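Local structure of ORF 37 (Human herpesvirus 8 type M, 3FHD) at residues Val105-Phe114 against Cys129-Ile140. The protein processes branched or non-linear viral DNA as a PD-(D/E)XK-type nuclease with endonuclease and exonuclease activity on double- and single-stranded DNA. Sequence-based numbering, arbitrary orientation.
Sequences VCNFFVDRVF and CSQMNAHQRHHI
F108 has H139 CD2 over one face of its ring, near the rim, 3.4 Å from its CD1; the two rings meet obliquely, their planes 32° apart. R112 CB, one turn on, lies over the rim of the opposite face. CG anti to the backbone N (chi1 -173°) places the F108 ring against helix 134-147, where I140 CD1 touches its CD2 at 3.3 Å. That methyl also sits over the face of F109 in a CH-pi contact, 3.9 Å from the ring centroid, wedged between the two phenylalanines. Helices 104-113 and 134-147 run nearly antiparallel here, in a helical part of the alkaline exonuclease away from the magnesium site. At CE1 of F109, across CZ from CE2, C129 SG lies at 3.8 Å and M132 SD also approaches, both obliquely, as sulfur-aromatic contacts. M132 crosses V113 at about a right angle, CG meeting V113 CG1 at 3.5 Å, and the bend at chi3 (74°) brings CE to V113 CG2 at 3.8 Å. N133, the N-cap of helix 134-147, makes a capping box with Q136: Q136 N donates to N133 OD1 (2.9 Å), N133 N to Q136 OE1. Y90 of helix 83-100 meets F109 and F114 edge-to-face.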
loop_
_atom_site.group_PDB
_atom_site.type_symbol
_atom_site.label_atom_id
_atom_site.label_comp_id
_atom_site.label_asym_id
_atom_site.label_seq_id
_atom_site.Cartn_x
_atom_site.Cartn_y
_atom_site.Cartn_z
ATOM N N VAL A 105 3.113 -19.200 -11.215
ATOM C CA VAL A 105 4.342 -18.824 -10.480
ATOM C C VAL A 105 5.253 -20.037 -10.409
ATOM O O VAL A 105 6.423 -19.972 -10.793
ATOM C CB VAL A 105 4.059 -18.275 -9.077
ATOM C CG1 VAL A 105 5.359 -18.113 -8.282
ATOM C CG2 VAL A 105 3.336 -16.948 -9.158
ATOM N N CYS A 106 4.687 -21.152 -9.948
ATOM C CA CYS A 106 5.390 -22.405 -9.858
ATOM C C CYS A 106 5.867 -22.873 -11.250
ATOM O O CYS A 106 7.011 -23.313 -11.404
ATOM C CB CYS A 106 4.469 -23.431 -9.158
ATOM S SG CYS A 106 5.189 -24.980 -8.673
ATOM N N ASN A 107 5.014 -22.740 -12.272
ATOM C CA ASN A 107 5.386 -23.143 -13.627
ATOM C C ASN A 107 6.620 -22.407 -14.106
ATOM O O ASN A 107 7.487 -23.013 -14.716
ATOM C CB ASN A 107 4.250 -22.904 -14.618
ATOM C CG ASN A 107 3.136 -23.932 -14.485
ATOM O OD1 ASN A 107 3.333 -25.002 -13.926
ATOM N ND2 ASN A 107 1.957 -23.600 -15.004
ATOM N N PHE A 108 6.676 -21.104 -13.825
ATOM C CA PHE A 108 7.807 -20.265 -14.242
ATOM C C PHE A 108 9.140 -20.665 -13.590
ATOM O O PHE A 108 10.161 -20.757 -14.284
ATOM C CB PHE A 108 7.535 -18.776 -14.012
ATOM C CG PHE A 108 8.622 -17.860 -14.585
ATOM C CD1 PHE A 108 8.591 -17.469 -15.935
ATOM C CD2 PHE A 108 9.669 -17.407 -13.782
ATOM C CE1 PHE A 108 9.594 -16.635 -16.468
ATOM C CE2 PHE A 108 10.677 -16.585 -14.302
ATOM C CZ PHE A 108 10.640 -16.190 -15.647
ATOM N N PHE A 109 9.134 -20.888 -12.274
ATOM C CA PHE A 109 10.310 -21.380 -11.586
ATOM C C PHE A 109 10.776 -22.663 -12.226
ATOM O O PHE A 109 11.923 -22.773 -12.663
ATOM C CB PHE A 109 10.003 -21.676 -10.105
ATOM C CG PHE A 109 10.126 -20.477 -9.187
ATOM C CD1 PHE A 109 11.378 -19.969 -8.835
ATOM C CD2 PHE A 109 8.971 -19.881 -8.637
ATOM C CE1 PHE A 109 11.464 -18.857 -7.971
ATOM C CE2 PHE A 109 9.050 -18.787 -7.768
ATOM C CZ PHE A 109 10.278 -18.276 -7.435
ATOM N N VAL A 110 9.884 -23.643 -12.284
ATOM C CA VAL A 110 10.260 -24.955 -12.831
ATOM C C VAL A 110 10.812 -24.856 -14.268
ATOM O O VAL A 110 11.895 -25.386 -14.567
ATOM C CB VAL A 110 9.120 -25.991 -12.676
ATOM C CG1 VAL A 110 9.432 -27.301 -13.430
ATOM C CG2 VAL A 110 8.874 -26.290 -11.201
ATOM N N ASP A 111 10.110 -24.147 -15.146
ATOM C CA ASP A 111 10.532 -24.059 -16.545
ATOM C C ASP A 111 11.723 -23.128 -16.843
ATOM O O ASP A 111 12.557 -23.449 -17.690
ATOM C CB ASP A 111 9.363 -23.646 -17.434
ATOM C CG ASP A 111 8.232 -24.668 -17.443
ATOM O OD1 ASP A 111 8.505 -25.887 -17.455
ATOM O OD2 ASP A 111 7.058 -24.239 -17.459
ATOM N N ARG A 112 11.781 -21.965 -16.198
ATOM C CA ARG A 112 12.742 -20.932 -16.587
ATOM C C ARG A 112 13.883 -20.774 -15.586
ATOM O O ARG A 112 14.934 -20.236 -15.919
ATOM C CB ARG A 112 12.045 -19.577 -16.760
ATOM C CG ARG A 112 10.987 -19.516 -17.878
ATOM C CD ARG A 112 11.634 -19.775 -19.239
ATOM N NE ARG A 112 10.700 -20.384 -20.179
ATOM C CZ ARG A 112 11.059 -20.915 -21.345
ATOM N NH1 ARG A 112 10.132 -21.433 -22.144
ATOM N NH2 ARG A 112 12.343 -20.923 -21.720
ATOM N N VAL A 113 13.665 -21.203 -14.354
ATOM C CA VAL A 113 14.674 -21.004 -13.308
ATOM C C VAL A 113 15.371 -22.332 -12.981
ATOM O O VAL A 113 16.555 -22.329 -12.663
ATOM C CB VAL A 113 14.074 -20.318 -12.022
ATOM C CG1 VAL A 113 15.137 -20.107 -10.897
ATOM C CG2 VAL A 113 13.395 -18.982 -12.357
ATOM N N PHE A 114 14.632 -23.445 -13.048
ATOM C CA PHE A 114 15.136 -24.751 -12.571
ATOM C C PHE A 114 15.538 -25.674 -13.716
ATOM O O PHE A 114 15.780 -26.856 -13.489
ATOM C CB PHE A 114 14.108 -25.504 -11.702
ATOM C CG PHE A 114 13.664 -24.785 -10.447
ATOM C CD1 PHE A 114 14.364 -23.691 -9.924
ATOM C CD2 PHE A 114 12.564 -25.282 -9.733
ATOM C CE1 PHE A 114 13.928 -23.051 -8.748
ATOM C CE2 PHE A 114 12.121 -24.658 -8.545
ATOM C CZ PHE A 114 12.790 -23.549 -8.057
ATOM N N CYS A 129 17.568 -20.251 -7.405
ATOM C CA CYS A 129 17.121 -18.875 -7.121
ATOM C C CYS A 129 18.286 -17.899 -7.037
ATOM O O CYS A 129 18.183 -16.776 -7.517
ATOM C CB CYS A 129 16.265 -18.820 -5.857
ATOM S SG CYS A 129 14.673 -19.602 -6.136
ATOM N N SER A 130 19.413 -18.340 -6.459
ATOM C CA SER A 130 20.598 -17.499 -6.405
ATOM C C SER A 130 21.124 -17.122 -7.793
ATOM O O SER A 130 21.858 -16.124 -7.939
ATOM C CB SER A 130 21.709 -18.192 -5.611
ATOM O OG SER A 130 22.704 -17.237 -5.288
ATOM N N GLN A 131 20.767 -17.926 -8.800
ATOM C CA GLN A 131 21.273 -17.772 -10.173
ATOM C C GLN A 131 20.303 -16.990 -11.083
ATOM O O GLN A 131 20.573 -16.795 -12.280
ATOM C CB GLN A 131 21.589 -19.161 -10.765
ATOM C CG GLN A 131 22.797 -19.852 -10.136
ATOM C CD GLN A 131 22.843 -21.361 -10.406
ATOM O OE1 GLN A 131 22.327 -21.844 -11.418
ATOM N NE2 GLN A 131 23.475 -22.110 -9.496
ATOM N N MET A 132 19.178 -16.537 -10.523
ATOM C CA MET A 132 18.205 -15.737 -11.292
ATOM C C MET A 132 18.752 -14.354 -11.630
ATOM O O MET A 132 19.513 -13.801 -10.873
ATOM C CB MET A 132 16.893 -15.546 -10.518
ATOM C CG MET A 132 16.153 -16.812 -10.179
ATOM S SD MET A 132 14.704 -16.457 -9.131
ATOM C CE MET A 132 13.625 -15.723 -10.369
ATOM N N ASN A 133 18.361 -13.808 -12.778
ATOM C CA ASN A 133 18.649 -12.413 -13.087
ATOM C C ASN A 133 17.493 -11.504 -12.595
ATOM O O ASN A 133 16.462 -12.017 -12.127
ATOM C CB ASN A 133 18.966 -12.229 -14.573
ATOM C CG ASN A 133 17.831 -12.658 -15.493
ATOM O OD1 ASN A 133 16.701 -12.213 -15.362
ATOM N ND2 ASN A 133 18.154 -13.472 -16.483
ATOM N N ALA A 134 17.683 -10.181 -12.679
ATOM C CA ALA A 134 16.730 -9.221 -12.099
ATOM C C ALA A 134 15.415 -9.243 -12.877
ATOM O O ALA A 134 14.349 -9.004 -12.285
ATOM C CB ALA A 134 17.344 -7.783 -12.071
ATOM N N HIS A 135 15.480 -9.525 -14.183
ATOM C CA HIS A 135 14.262 -9.641 -15.012
ATOM C C HIS A 135 13.390 -10.869 -14.682
ATOM O O HIS A 135 12.148 -10.769 -14.670
ATOM C CB HIS A 135 14.570 -9.490 -16.508
ATOM C CG HIS A 135 15.332 -8.238 -16.805
ATOM N ND1 HIS A 135 14.768 -6.982 -16.681
ATOM C CD2 HIS A 135 16.634 -8.036 -17.122
ATOM C CE1 HIS A 135 15.683 -6.063 -16.939
ATOM N NE2 HIS A 135 16.822 -6.677 -17.212
ATOM N N GLN A 136 14.031 -11.985 -14.361
ATOM C CA GLN A 136 13.330 -13.160 -13.811
ATOM C C GLN A 136 12.678 -12.901 -12.447
ATOM O O GLN A 136 11.560 -13.347 -12.207
ATOM C CB GLN A 136 14.264 -14.371 -13.731
ATOM C CG GLN A 136 14.656 -14.849 -15.143
ATOM C CD GLN A 136 15.797 -15.844 -15.162
ATOM O OE1 GLN A 136 16.636 -15.893 -14.246
ATOM N NE2 GLN A 136 15.837 -16.644 -16.219
ATOM N N ARG A 137 13.381 -12.194 -11.557
ATOM C CA ARG A 137 12.814 -11.895 -10.257
ATOM C C ARG A 137 11.615 -10.956 -10.449
ATOM O O ARG A 137 10.554 -11.132 -9.840
ATOM C CB ARG A 137 13.872 -11.284 -9.335
ATOM C CG ARG A 137 14.927 -12.291 -8.855
ATOM C CD ARG A 137 15.739 -11.761 -7.639
ATOM N NE ARG A 137 16.464 -10.528 -7.955
ATOM C CZ ARG A 137 17.633 -10.439 -8.576
ATOM N NH1 ARG A 137 18.288 -11.525 -8.985
ATOM N NH2 ARG A 137 18.157 -9.235 -8.789
ATOM N N HIS A 138 11.794 -9.964 -11.308
ATOM C CA HIS A 138 10.719 -9.043 -11.686
ATOM C C HIS A 138 9.493 -9.788 -12.213
ATOM O O HIS A 138 8.331 -9.495 -11.828
ATOM C CB HIS A 138 11.214 -8.054 -12.746
ATOM C CG HIS A 138 10.174 -7.059 -13.174
ATOM N ND1 HIS A 138 9.897 -6.794 -14.495
ATOM C CD2 HIS A 138 9.340 -6.275 -12.452
ATOM C CE1 HIS A 138 8.934 -5.894 -14.571
ATOM N NE2 HIS A 138 8.579 -5.563 -13.345
ATOM N N HIS A 139 9.739 -10.741 -13.104
ATOM C CA HIS A 139 8.647 -11.544 -13.645
ATOM C C HIS A 139 7.897 -12.336 -12.552
ATOM O O HIS A 139 6.668 -12.288 -12.511
ATOM C CB HIS A 139 9.110 -12.462 -14.781
ATOM C CG HIS A 139 7.980 -13.194 -15.422
ATOM N ND1 HIS A 139 7.254 -12.671 -16.468
ATOM C CD2 HIS A 139 7.430 -14.400 -15.150
ATOM C CE1 HIS A 139 6.326 -13.537 -16.836
ATOM N NE2 HIS A 139 6.403 -14.587 -16.040
ATOM N N ILE A 140 8.624 -12.992 -11.652
ATOM C CA ILE A 140 8.012 -13.672 -10.507
ATOM C C ILE A 140 7.145 -12.720 -9.636
ATOM O O ILE A 140 5.982 -13.016 -9.288
ATOM C CB ILE A 140 9.080 -14.452 -9.673
ATOM C CG1 ILE A 140 9.628 -15.705 -10.435
ATOM C CG2 ILE A 140 8.551 -14.788 -8.269
ATOM C CD1 ILE A 140 8.595 -16.741 -10.754
#